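Local coordinates for actin-binding protein (Saccharomyces cerevisiae, PDB 1HQZ) that binds actin filaments through this N-terminal cofilin-homology domain and, as the whole protein, recruits the Arp2/3 complex to filament sides and regulates actin assembly, at residues 16-21 / 43-48; 50-55 / 129-134; 69-74 / 80-85. All coordinates share one frame; numbering follows the deposited sequence.

Contact 1 (16-21 / 43-48); sequences DAEYLK and YEPEST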
ATOM      1  N   ASP A  16      11.576  -4.601   1.528  1.00 43.18           N
ATOM      2  CA  ASP A  16      11.539  -5.054   2.922  1.00 42.83           C
ATOM      3  C   ASP A  16      12.093  -4.035   3.910  1.00 39.83           C
ATOM      4  O   ASP A  16      11.622  -3.944   5.040  1.00 38.93           O
ATOM      5  CB  ASP A  16      12.292  -6.379   3.087  1.00 45.63           C
ATOM      6  CG  ASP A  16      11.682  -7.503   2.272  1.00 48.63           C
ATOM      7  OD1 ASP A  16      10.455  -7.471   2.037  1.00 52.66           O
ATOM      8  OD2 ASP A  16      12.423  -8.423   1.877  1.00 50.16           O
ATOM      9  N   ALA A  17      13.087  -3.269   3.481  1.00 38.82           N
ATOM     10  CA  ALA A  17      13.691  -2.266   4.345  1.00 39.90           C
ATOM     11  C   ALA A  17      12.664  -1.216   4.754  1.00 40.38           C
ATOM     12  O   ALA A  17      12.611  -0.803   5.912  1.00 39.99           O
ATOM     13  CB  ALA A  17      14.860  -1.604   3.634  1.00 39.65           C
ATOM     14  N   GLU A  18      11.850  -0.778   3.799  1.00 40.28           N
ATOM     15  CA  GLU A  18      10.823   0.222   4.091  1.00 38.53           C
ATOM     16  C   GLU A  18       9.680  -0.448   4.845  1.00 37.44           C
ATOM     17  O   GLU A  18       9.140   0.101   5.812  1.00 36.33           O
ATOM     18  CB  GLU A  18      10.309   0.843   2.793  1.00 38.62           C
ATOM     19  CG  GLU A  18      11.405   1.456   1.920  1.00 39.17           C
ATOM     20  CD  GLU A  18      12.267   2.474   2.668  1.00 39.99           C
ATOM     21  OE1 GLU A  18      11.765   3.120   3.608  1.00 40.27           O
ATOM     22  OE2 GLU A  18      13.452   2.640   2.307  1.00 42.97           O
ATOM     23  N   TYR A  19       9.328  -1.650   4.406  1.00 36.62           N
ATOM     24  CA  TYR A  19       8.262  -2.415   5.035  1.00 37.23           C
ATOM     25  C   TYR A  19       8.465  -2.551   6.551  1.00 37.26           C
ATOM     26  O   TYR A  19       7.585  -2.196   7.338  1.00 36.09           O
ATOM     27  CB  TYR A  19       8.179  -3.799   4.390  1.00 37.51           C
ATOM     28  CG  TYR A  19       7.323  -4.787   5.145  1.00 38.97           C
ATOM     29  CD1 TYR A  19       5.933  -4.658   5.196  1.00 38.26           C
ATOM     30  CD2 TYR A  19       7.911  -5.844   5.836  1.00 39.24           C
ATOM     31  CE1 TYR A  19       5.150  -5.569   5.928  1.00 41.08           C
ATOM     32  CE2 TYR A  19       7.141  -6.755   6.568  1.00 38.57           C
ATOM     33  CZ  TYR A  19       5.771  -6.615   6.613  1.00 39.45           C
ATOM     34  OH  TYR A  19       5.037  -7.512   7.351  1.00 38.25           O
ATOM     35  N   LEU A  20       9.627  -3.051   6.962  1.00 38.44           N
ATOM     36  CA  LEU A  20       9.908  -3.229   8.389  1.00 38.56           C
ATOM     37  C   LEU A  20       9.827  -1.932   9.168  1.00 37.60           C
ATOM     38  O   LEU A  20       9.212  -1.890  10.236  1.00 36.35           O
ATOM     39  CB  LEU A  20      11.287  -3.866   8.601  1.00 39.60           C
ATOM     40  CG  LEU A  20      11.348  -5.363   8.305  1.00 42.33           C
ATOM     41  CD1 LEU A  20      12.776  -5.857   8.471  1.00 43.96           C
ATOM     42  CD2 LEU A  20      10.406  -6.115   9.243  1.00 41.10           C
ATOM     43  N   LYS A  21      10.449  -0.880   8.634  1.00 38.58           N
ATOM     44  CA  LYS A  21      10.429   0.436   9.279  1.00 39.92           C
ATOM     45  C   LYS A  21       8.996   0.814   9.619  1.00 38.66           C
ATOM     46  O   LYS A  21       8.683   1.228  10.742  1.00 38.64           O
ATOM     47  CB  LYS A  21      10.948   1.530   8.345  1.00 41.87           C
ATOM     48  CG  LYS A  21      12.433   1.654   8.161  1.00 45.46           C
ATOM     49  CD  LYS A  21      12.673   2.891   7.304  1.00 47.67           C
ATOM     50  CE  LYS A  21      14.105   3.033   6.880  1.00 50.94           C
ATOM     51  NZ  LYS A  21      14.241   4.220   5.991  1.00 54.00           N
ATOM     52  N   TYR A  43       8.586  -4.422  -9.347  1.00 48.02           N
ATOM     53  CA  TYR A  43       8.104  -3.517  -8.317  1.00 45.91           C
ATOM     54  C   TYR A  43       9.190  -3.110  -7.342  1.00 45.70           C
ATOM     55  O   TYR A  43       9.951  -3.944  -6.852  1.00 45.46           O
ATOM     56  CB  TYR A  43       6.939  -4.133  -7.542  1.00 44.70           C
ATOM     57  CG  TYR A  43       5.607  -3.946  -8.222  1.00 42.52           C
ATOM     58  CD1 TYR A  43       5.233  -4.747  -9.301  1.00 40.70           C
ATOM     59  CD2 TYR A  43       4.729  -2.940  -7.806  1.00 41.39           C
ATOM     60  CE1 TYR A  43       4.014  -4.556  -9.955  1.00 40.88           C
ATOM     61  CE2 TYR A  43       3.509  -2.737  -8.449  1.00 40.30           C
ATOM     62  CZ  TYR A  43       3.157  -3.547  -9.523  1.00 41.67           C
ATOM     63  OH  TYR A  43       1.954  -3.353 -10.165  1.00 39.61           O
ATOM     64  N   GLU A  44       9.253  -1.813  -7.067  1.00 44.85           N
ATOM     65  CA  GLU A  44      10.220  -1.273  -6.128  1.00 45.65           C
ATOM     66  C   GLU A  44       9.615  -0.048  -5.444  1.00 43.20           C
ATOM     67  O   GLU A  44       8.604   0.489  -5.899  1.00 42.34           O
ATOM     68  CB  GLU A  44      11.510  -0.895  -6.859  1.00 48.66           C
ATOM     69  CG  GLU A  44      11.329   0.124  -7.963  1.00 53.33           C
ATOM     70  CD  GLU A  44      12.599   0.320  -8.772  1.00 57.06           C
ATOM     71  OE1 GLU A  44      12.617   1.196  -9.669  1.00 58.15           O
ATOM     72  OE2 GLU A  44      13.580  -0.409  -8.510  1.00 57.45           O
ATOM     73  N   PRO A  45      10.219   0.400  -4.336  1.00 41.73           N
ATOM     74  CA  PRO A  45       9.698   1.569  -3.626  1.00 41.67           C
ATOM     75  C   PRO A  45       9.657   2.777  -4.541  1.00 41.09           C
ATOM     76  O   PRO A  45      10.661   3.132  -5.145  1.00 42.65           O
ATOM     77  CB  PRO A  45      10.699   1.758  -2.493  1.00 41.16           C
ATOM     78  CG  PRO A  45      11.151   0.366  -2.218  1.00 42.44           C
ATOM     79  CD  PRO A  45      11.359  -0.181  -3.612  1.00 41.43           C
ATOM     80  N   GLU A  46       8.497   3.405  -4.663  1.00 41.20           N
ATOM     81  CA  GLU A  46       8.404   4.583  -5.505  1.00 41.43           C
ATOM     82  C   GLU A  46       8.492   5.815  -4.635  1.00 40.10           C
ATOM     83  O   GLU A  46       9.181   6.776  -4.968  1.00 39.89           O
ATOM     84  CB  GLU A  46       7.094   4.608  -6.278  1.00 42.92           C
ATOM     85  CG  GLU A  46       6.965   5.853  -7.116  1.00 49.30           C
ATOM     86  CD  GLU A  46       5.857   5.758  -8.130  1.00 55.26           C
ATOM     87  OE1 GLU A  46       4.714   6.185  -7.831  1.00 57.31           O
ATOM     88  OE2 GLU A  46       6.140   5.238  -9.234  1.00 58.50           O
ATOM     89  N   SER A  47       7.796   5.771  -3.505  1.00 39.39           N
ATOM     90  CA  SER A  47       7.784   6.891  -2.580  1.00 37.86           C
ATOM     91  C   SER A  47       7.470   6.440  -1.164  1.00 36.73           C
ATOM     92  O   SER A  47       6.892   5.373  -0.947  1.00 35.23           O
ATOM     93  CB  SER A  47       6.747   7.911  -3.026  1.00 38.19           C
ATOM     94  OG  SER A  47       5.499   7.275  -3.206  1.00 39.98           O
ATOM     95  N   THR A  48       7.876   7.268  -0.211  1.00 33.80           N
ATOM     96  CA  THR A  48       7.657   7.023   1.198  1.00 33.70           C
ATOM     97  C   THR A  48       7.464   8.409   1.795  1.00 32.69           C
ATOM     98  O   THR A  48       7.854   9.406   1.190  1.00 32.15           O
ATOM     99  CB  THR A  48       8.889   6.347   1.866  1.00 32.86           C
ATOM    100  OG1 THR A  48      10.028   7.206   1.758  1.00 35.19           O
ATOM    101  CG2 THR A  48       9.202   4.999   1.200  1.00 32.63           C
TER
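Glu18 reaches from helix 12-24 toward the edge strand 43-49 and meets it at two places. Its CG sits 4.3 Å from CG of Pro45, a loose methylene-to-ring contact, while OE1 lies 4.0 Å from the CG2 methyl of Thr48, the two side chains crossing at about a right angle. A bend explains this double use: CG is anti to the carbonyl carbon (chi1 -56°), and a second turn at chi2 (-54°) swings the carboxylate along the strand, from the proline to the threonine. Neither contact is a hydrogen bond; only 100 Å² is buried, and Glu18, Pro45 and Thr48 all remain partly exposed, so the contact lies at the surface. Glutamate suits the place because its aliphatic part can rest on the proline while its charge stays near Lys21, whose NZ makes a long salt bridge of 3.6 Å to OE1 of Glu18. Pro45 fits an edge facing a helix, since it offers a compact, puckered apolar ring and also touches Glu14 and Ile15. Just beyond it, Glu46 and Ser47 both face Ile34 in a classic beta bulge. A helix laid against the edge strand of a central mixed sheet belongs to the alpha/beta fold of the ADF-homology (cofilin-like) domain.

Contact 2 (50-55 / 129-134); sequences SSFHDF and NELLMK
Phe52 extends its ring from the first turn of helix 52-56 to two neighbouring leucines of helix 128-136. The closer approach is by Leu132, whose CD2 methyl lies 3.7 Å from CE2 of Phe52 and meets the ring obliquely; the two side chains lie alongside one another, pointing opposite ways. Leu131 comes in differently, setting its CB at the ring edge, 4.2 Å from CZ of Phe52, with the side chains at about a right angle. With CG anti to the backbone N (chi1 -178°), the phenylalanine reaches across a backbone separation of 9.7 Å between CA of Phe52 and CA of Leu132. An aromatic ring suits such a span, being long, rigid and apolar, while the branched leucines pack on the sheet as well: Leu131 touches Ile82, and Leu132 touches Val71. One shell further out, Ser51 fixes the start of the short helix as its N-cap, its OG accepting from Asp54 N at 3.2 Å. Cutting Phe52 back to an alanine is likely to cost CD2 of Leu132 and CB of Leu131 their aromatic partner across the contact and to open a gap between the helices above Val71 and Ile82. With no hydrogen bond or salt bridge crossing between the segments, the two helices are joined here by dispersion and the hydrophobic effect, and their fit depends on shape.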
ATOM      1  N   SER A  50       5.952  10.639   5.755  1.00 34.31           N
ATOM      2  CA  SER A  50       5.503  10.525   7.137  1.00 36.15           C
ATOM      3  C   SER A  50       4.021  10.818   7.330  1.00 36.33           C
ATOM      4  O   SER A  50       3.416  10.308   8.272  1.00 38.01           O
ATOM      5  CB  SER A  50       6.323  11.454   8.029  1.00 36.56           C
ATOM      6  OG  SER A  50       6.227  12.787   7.561  1.00 37.01           O
ATOM      7  N   SER A  51       3.452  11.634   6.441  1.00 35.63           N
ATOM      8  CA  SER A  51       2.034  12.033   6.494  1.00 35.96           C
ATOM      9  C   SER A  51       1.053  11.126   5.729  1.00 34.91           C
ATOM     10  O   SER A  51       1.194  10.906   4.523  1.00 33.64           O
ATOM     11  CB  SER A  51       1.895  13.470   5.975  1.00 37.21           C
ATOM     12  OG  SER A  51       0.551  13.772   5.666  1.00 40.24           O
ATOM     13  N   PHE A  52       0.047  10.619   6.440  1.00 35.39           N
ATOM     14  CA  PHE A  52      -0.965   9.740   5.844  1.00 34.60           C
ATOM     15  C   PHE A  52      -1.734  10.516   4.775  1.00 34.69           C
ATOM     16  O   PHE A  52      -2.159   9.959   3.760  1.00 33.10           O
ATOM     17  CB  PHE A  52      -1.917   9.243   6.941  1.00 33.13           C
ATOM     18  CG  PHE A  52      -2.987   8.295   6.457  1.00 31.92           C
ATOM     19  CD1 PHE A  52      -2.651   7.076   5.879  1.00 34.59           C
ATOM     20  CD2 PHE A  52      -4.336   8.587   6.660  1.00 31.84           C
ATOM     21  CE1 PHE A  52      -3.639   6.154   5.516  1.00 33.30           C
ATOM     22  CE2 PHE A  52      -5.333   7.676   6.301  1.00 30.11           C
ATOM     23  CZ  PHE A  52      -4.983   6.458   5.730  1.00 32.46           C
ATOM     24  N   HIS A  53      -1.906  11.810   5.016  1.00 35.50           N
ATOM     25  CA  HIS A  53      -2.606  12.666   4.069  1.00 36.46           C
ATOM     26  C   HIS A  53      -1.818  12.700   2.748  1.00 35.44           C
ATOM     27  O   HIS A  53      -2.410  12.637   1.673  1.00 35.56           O
ATOM     28  CB  HIS A  53      -2.769  14.077   4.663  1.00 38.29           C
ATOM     29  CG  HIS A  53      -3.479  15.041   3.763  1.00 40.86           C
ATOM     30  ND1 HIS A  53      -2.809  15.954   2.975  1.00 43.34           N
ATOM     31  CD2 HIS A  53      -4.796  15.217   3.504  1.00 40.60           C
ATOM     32  CE1 HIS A  53      -3.684  16.651   2.270  1.00 43.29           C
ATOM     33  NE2 HIS A  53      -4.897  16.223   2.572  1.00 41.37           N
ATOM     34  N   ASP A  54      -0.488  12.783   2.827  1.00 32.56           N
ATOM     35  CA  ASP A  54       0.344  12.803   1.614  1.00 32.61           C
ATOM     36  C   ASP A  54       0.235  11.456   0.886  1.00 32.46           C
ATOM     37  O   ASP A  54       0.127  11.392  -0.342  1.00 32.01           O
ATOM     38  CB  ASP A  54       1.809  13.076   1.965  1.00 30.12           C
ATOM     39  CG  ASP A  54       2.131  14.562   2.075  1.00 34.00           C
ATOM     40  OD1 ASP A  54       1.204  15.404   2.064  1.00 32.50           O
ATOM     41  OD2 ASP A  54       3.331  14.886   2.178  1.00 32.93           O
ATOM     42  N   PHE A  55       0.258  10.386   1.666  1.00 29.92           N
ATOM     43  CA  PHE A  55       0.151   9.026   1.152  1.00 31.00           C
ATOM     44  C   PHE A  55      -1.016   8.875   0.184  1.00 31.69           C
ATOM     45  O   PHE A  55      -0.855   8.432  -0.958  1.00 31.15           O
ATOM     46  CB  PHE A  55      -0.019   8.067   2.342  1.00 29.16           C
ATOM     47  CG  PHE A  55      -0.295   6.629   1.961  1.00 29.61           C
ATOM     48  CD1 PHE A  55       0.572   5.926   1.122  1.00 28.79           C
ATOM     49  CD2 PHE A  55      -1.384   5.958   2.513  1.00 27.95           C
ATOM     50  CE1 PHE A  55       0.360   4.571   0.850  1.00 28.31           C
ATOM     51  CE2 PHE A  55      -1.610   4.615   2.251  1.00 29.60           C
ATOM     52  CZ  PHE A  55      -0.732   3.915   1.415  1.00 31.02           C
ATOM     53  N   ASN A 129     -10.963  10.472   5.876  1.00 45.02           N
ATOM     54  CA  ASN A 129     -11.842  10.180   7.007  1.00 44.30           C
ATOM     55  C   ASN A 129     -12.477   8.798   6.923  1.00 42.15           C
ATOM     56  O   ASN A 129     -12.616   8.105   7.928  1.00 39.56           O
ATOM     57  CB  ASN A 129     -12.925  11.253   7.128  1.00 47.25           C
ATOM     58  CG  ASN A 129     -12.375  12.564   7.652  1.00 51.03           C
ATOM     59  OD1 ASN A 129     -11.689  12.598   8.684  1.00 52.24           O
ATOM     60  ND2 ASN A 129     -12.671  13.654   6.951  1.00 50.93           N
ATOM     61  N   GLU A 130     -12.875   8.408   5.724  1.00 41.08           N
ATOM     62  CA  GLU A 130     -13.474   7.104   5.512  1.00 42.86           C
ATOM     63  C   GLU A 130     -12.477   6.009   5.930  1.00 43.11           C
ATOM     64  O   GLU A 130     -12.840   5.033   6.591  1.00 43.91           O
ATOM     65  CB  GLU A 130     -13.846   6.966   4.032  1.00 46.74           C
ATOM     66  CG  GLU A 130     -13.804   5.547   3.485  1.00 52.80           C
ATOM     67  CD  GLU A 130     -15.040   4.740   3.811  1.00 56.79           C
ATOM     68  OE1 GLU A 130     -15.468   4.738   4.987  1.00 59.50           O
ATOM     69  OE2 GLU A 130     -15.574   4.095   2.883  1.00 58.44           O
ATOM     70  N   LEU A 131     -11.214   6.189   5.555  1.00 40.37           N
ATOM     71  CA  LEU A 131     -10.187   5.209   5.877  1.00 39.30           C
ATOM     72  C   LEU A 131      -9.808   5.215   7.352  1.00 39.16           C
ATOM     73  O   LEU A 131      -9.555   4.155   7.936  1.00 36.83           O
ATOM     74  CB  LEU A 131      -8.944   5.438   5.005  1.00 37.39           C
ATOM     75  CG  LEU A 131      -9.117   5.208   3.493  1.00 34.63           C
ATOM     76  CD1 LEU A 131      -7.831   5.561   2.772  1.00 34.06           C
ATOM     77  CD2 LEU A 131      -9.482   3.765   3.222  1.00 36.11           C
ATOM     78  N   LEU A 132      -9.760   6.398   7.960  1.00 36.72           N
ATOM     79  CA  LEU A 132      -9.409   6.475   9.371  1.00 38.50           C
ATOM     80  C   LEU A 132     -10.480   5.754  10.187  1.00 39.37           C
ATOM     81  O   LEU A 132     -10.211   5.233  11.272  1.00 39.21           O
ATOM     82  CB  LEU A 132      -9.277   7.940   9.816  1.00 38.95           C
ATOM     83  CG  LEU A 132      -8.079   8.713   9.243  1.00 37.54           C
ATOM     84  CD1 LEU A 132      -8.093  10.136   9.758  1.00 36.44           C
ATOM     85  CD2 LEU A 132      -6.778   8.029   9.641  1.00 36.93           C
ATOM     86  N   MET A 133     -11.693   5.712   9.644  1.00 40.29           N
ATOM     87  CA  MET A 133     -12.808   5.039  10.305  1.00 41.13           C
ATOM     88  C   MET A 133     -12.639   3.531  10.194  1.00 39.23           C
ATOM     89  O   MET A 133     -12.834   2.801  11.167  1.00 37.86           O
ATOM     90  CB  MET A 133     -14.128   5.439   9.660  1.00 44.34           C
ATOM     91  CG  MET A 133     -15.320   4.795  10.313  1.00 48.99           C
ATOM     92  SD  MET A 133     -16.811   5.109   9.382  1.00 55.30           S
ATOM     93  CE  MET A 133     -16.738   3.731   8.194  1.00 51.06           C
ATOM     94  N   LYS A 134     -12.286   3.071   8.996  1.00 38.49           N
ATOM     95  CA  LYS A 134     -12.069   1.646   8.761  1.00 38.77           C
ATOM     96  C   LYS A 134     -10.920   1.151   9.632  1.00 38.71           C
ATOM     97  O   LYS A 134     -10.960   0.041  10.166  1.00 39.52           O
ATOM     98  CB  LYS A 134     -11.743   1.387   7.287  1.00 37.50           C
ATOM     99  CG  LYS A 134     -12.905   1.641   6.357  1.00 39.75           C
ATOM    100  CD  LYS A 134     -12.614   1.129   4.959  1.00 43.00           C
ATOM    101  CE  LYS A 134     -13.803   1.329   4.033  1.00 43.53           C
ATOM    102  NZ  LYS A 134     -13.650   0.491   2.806  1.00 47.77           N
TER

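Contact 3 (69-74 / 80-85); sequences ARVSPP and KIIIIG
A chi1 of 176° in Ile82 sends CG1 away from the backbone N and leaves CG2 between that N and the carbonyl carbon, turned to the partner strand. There this methyl lies 3.9 Å from CB of Ala69 and 4.2 Å from CG2 of Val71. In the non-hydrogen-bonded pair on the other face, Ile81 has chi1 -71° and chi2 51°, and this bend brings CD1 to within 4.0 Å of CG of Arg70, whose chain runs extended to NE. The backbones are joined by two hydrogen-bonded pairs. Ala69 and Ile82 exchange two bonds, Ala69 N to Ile82 O at 3.0 Å and Ile82 N to Ala69 O at 2.9 Å. Val71 and Lys80 do the same: Val71 N to Lys80 O is 2.8 Å, and Lys80 N to Val71 O is 2.7 Å. Between these pairs the CA atoms of Arg70 and Ile81 make CH...O contacts with Lys80 O and Ala69 O.

Small Ala69 and branched Val71 suit buried places under Phe55 and Phe52, whereas Arg70, partly exposed, places its aliphatic stem on Ile81 and its charge in a long, weak ion pair with Glu79. Lys80 starts on the face of Val71, but its extended chain leads away and NZ hydrogen-bonds to Ile135 O. This is an antiparallel beta hairpin, strands 65-71 and 80-86, in the interior of the five-stranded mixed sheet of the cofilin-like ADF-homology fold.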
ATOM      1  N   ALA A  69       0.716   1.633   4.976  1.00 28.01           N
ATOM      2  CA  ALA A  69       0.848   2.744   5.902  1.00 30.17           C
ATOM      3  C   ALA A  69       0.505   2.370   7.326  1.00 30.12           C
ATOM      4  O   ALA A  69      -0.393   1.564   7.582  1.00 29.12           O
ATOM      5  CB  ALA A  69      -0.016   3.914   5.449  1.00 30.19           C
ATOM      6  N   ARG A  70       1.239   2.967   8.252  1.00 31.77           N
ATOM      7  CA  ARG A  70       1.011   2.733   9.662  1.00 34.33           C
ATOM      8  C   ARG A  70       0.317   3.991  10.154  1.00 33.74           C
ATOM      9  O   ARG A  70       0.883   5.082  10.102  1.00 35.58           O
ATOM     10  CB  ARG A  70       2.331   2.517  10.395  1.00 33.13           C
ATOM     11  CG  ARG A  70       2.150   2.225  11.870  1.00 37.06           C
ATOM     12  CD  ARG A  70       3.437   1.686  12.465  1.00 41.65           C
ATOM     13  NE  ARG A  70       3.209   1.000  13.731  1.00 42.15           N
ATOM     14  CZ  ARG A  70       3.397   1.556  14.919  1.00 45.91           C
ATOM     15  NH1 ARG A  70       3.814   2.802  14.988  1.00 46.91           N
ATOM     16  NH2 ARG A  70       3.183   0.873  16.034  1.00 46.18           N
ATOM     17  N   VAL A  71      -0.914   3.835  10.622  1.00 34.41           N
ATOM     18  CA  VAL A  71      -1.689   4.983  11.060  1.00 36.98           C
ATOM     19  C   VAL A  71      -2.386   4.808  12.397  1.00 40.34           C
ATOM     20  O   VAL A  71      -2.769   3.699  12.786  1.00 38.03           O
ATOM     21  CB  VAL A  71      -2.785   5.331  10.025  1.00 37.07           C
ATOM     22  CG1 VAL A  71      -3.265   6.745  10.241  1.00 36.67           C
ATOM     23  CG2 VAL A  71      -2.258   5.135   8.604  1.00 37.80           C
ATOM     24  N   SER A  72      -2.548   5.930  13.089  1.00 44.03           N
ATOM     25  CA  SER A  72      -3.239   5.967  14.368  1.00 48.71           C
ATOM     26  C   SER A  72      -4.379   6.960  14.188  1.00 50.72           C
ATOM     27  O   SER A  72      -4.163   8.170  14.165  1.00 51.27           O
ATOM     28  CB  SER A  72      -2.316   6.444  15.483  1.00 49.15           C
ATOM     29  OG  SER A  72      -3.046   6.604  16.686  1.00 53.34           O
ATOM     30  N   PRO A  73      -5.610   6.455  14.041  1.00 52.66           N
ATOM     31  CA  PRO A  73      -6.757   7.344  13.860  1.00 53.99           C
ATOM     32  C   PRO A  73      -6.920   8.242  15.072  1.00 55.24           C
ATOM     33  O   PRO A  73      -6.595   7.846  16.191  1.00 54.89           O
ATOM     34  CB  PRO A  73      -7.918   6.371  13.706  1.00 53.46           C
ATOM     35  CG  PRO A  73      -7.514   5.253  14.609  1.00 53.86           C
ATOM     36  CD  PRO A  73      -6.053   5.067  14.258  1.00 52.55           C
ATOM     37  N   PRO A  74      -7.400   9.475  14.863  1.00 57.17           N
ATOM     38  CA  PRO A  74      -7.589  10.387  15.994  1.00 58.88           C
ATOM     39  C   PRO A  74      -8.663   9.790  16.900  1.00 59.78           C
ATOM     40  O   PRO A  74      -9.779   9.529  16.455  1.00 60.18           O
ATOM     41  CB  PRO A  74      -8.043  11.678  15.319  1.00 58.95           C
ATOM     42  CG  PRO A  74      -7.375  11.607  13.976  1.00 57.82           C
ATOM     43  CD  PRO A  74      -7.630  10.173  13.588  1.00 57.29           C
ATOM     44  N   LYS A  80      -2.264   1.176  13.629  1.00 46.18           N
ATOM     45  CA  LYS A  80      -2.652   0.046  12.808  1.00 44.20           C
ATOM     46  C   LYS A  80      -2.095   0.135  11.395  1.00 40.02           C
ATOM     47  O   LYS A  80      -1.688   1.197  10.930  1.00 37.17           O
ATOM     48  CB  LYS A  80      -4.173  -0.086  12.796  1.00 47.20           C
ATOM     49  CG  LYS A  80      -4.726  -0.477  14.165  1.00 48.13           C
ATOM     50  CD  LYS A  80      -6.232  -0.523  14.169  1.00 49.44           C
ATOM     51  CE  LYS A  80      -6.743  -0.853  15.555  1.00 51.49           C
ATOM     52  NZ  LYS A  80      -8.213  -0.657  15.656  1.00 53.68           N
ATOM     53  N   ILE A  81      -2.067  -1.002  10.722  1.00 37.49           N
ATOM     54  CA  ILE A  81      -1.524  -1.062   9.381  1.00 35.98           C
ATOM     55  C   ILE A  81      -2.602  -1.221   8.314  1.00 34.57           C
ATOM     56  O   ILE A  81      -3.503  -2.073   8.425  1.00 34.23           O
ATOM     57  CB  ILE A  81      -0.494  -2.231   9.254  1.00 35.08           C
ATOM     58  CG1 ILE A  81       0.804  -1.922  10.015  1.00 39.54           C
ATOM     59  CG2 ILE A  81      -0.088  -2.404   7.812  1.00 34.79           C
ATOM     60  CD1 ILE A  81       0.649  -1.497  11.429  1.00 40.70           C
ATOM     61  N   ILE A  82      -2.515  -0.390   7.283  1.00 32.09           N
ATOM     62  CA  ILE A  82      -3.464  -0.476   6.186  1.00 31.58           C
ATOM     63  C   ILE A  82      -2.682  -0.719   4.894  1.00 31.38           C
ATOM     64  O   ILE A  82      -1.580  -0.202   4.710  1.00 27.82           O
ATOM     65  CB  ILE A  82      -4.320   0.817   6.063  1.00 31.80           C
ATOM     66  CG1 ILE A  82      -5.234   0.715   4.837  1.00 33.89           C
ATOM     67  CG2 ILE A  82      -3.422   2.047   5.973  1.00 32.51           C
ATOM     68  CD1 ILE A  82      -6.264   1.844   4.705  1.00 30.68           C
ATOM     69  N   ILE A  83      -3.217  -1.569   4.027  1.00 30.20           N
ATOM     70  CA  ILE A  83      -2.563  -1.800   2.759  1.00 31.17           C
ATOM     71  C   ILE A  83      -3.581  -1.404   1.711  1.00 31.62           C
ATOM     72  O   ILE A  83      -4.785  -1.626   1.881  1.00 29.84           O
ATOM     73  CB  ILE A  83      -2.149  -3.263   2.554  1.00 30.86           C
ATOM     74  CG1 ILE A  83      -3.365  -4.181   2.646  1.00 29.51           C
ATOM     75  CG2 ILE A  83      -1.110  -3.637   3.583  1.00 32.80           C
ATOM     76  CD1 ILE A  83      -3.072  -5.605   2.196  1.00 35.45           C
ATOM     77  N   ILE A  84      -3.097  -0.795   0.640  1.00 32.30           N
ATOM     78  CA  ILE A  84      -3.977  -0.349  -0.422  1.00 33.21           C
ATOM     79  C   ILE A  84      -3.603  -0.943  -1.769  1.00 33.02           C
ATOM     80  O   ILE A  84      -2.459  -0.866  -2.192  1.00 33.42           O
ATOM     81  CB  ILE A  84      -3.970   1.201  -0.511  1.00 34.65           C
ATOM     82  CG1 ILE A  84      -4.675   1.771   0.724  1.00 34.68           C
ATOM     83  CG2 ILE A  84      -4.644   1.671  -1.797  1.00 31.63           C
ATOM     84  CD1 ILE A  84      -4.608   3.258   0.838  1.00 39.49           C
ATOM     85  N   GLY A  85      -4.585  -1.563  -2.413  1.00 32.69           N
ATOM     86  CA  GLY A  85      -4.386  -2.131  -3.726  1.00 33.82           C
ATOM     87  C   GLY A  85      -4.951  -1.101  -4.690  1.00 34.07           C
ATOM     88  O   GLY A  85      -6.161  -0.950  -4.827  1.00 33.72           O
TER

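Overall arrangement
All three contacts involve the central sheet or the helices laid against it. Contacts 2 and 3 are close neighbours, with centres 7 Å apart: CD1 of Phe52 touches CG2 of Val71 at 3.4 Å, and CE2 of Phe55 lies 3.6 Å from CB of Ala69, so the hairpin of contact 3 forms the floor on which the helices of contact 2 meet. Contact 1 stands apart at the edge strand, its centre 18 Å from that of contact 2 and 15 Å from that of contact 3. It is linked to contact 2 through the chain, since helix 52-56 follows strand 43-49. Contact 1 thus joins a helix to an edge strand, contact 2 two helices, and contact 3 two inner strands.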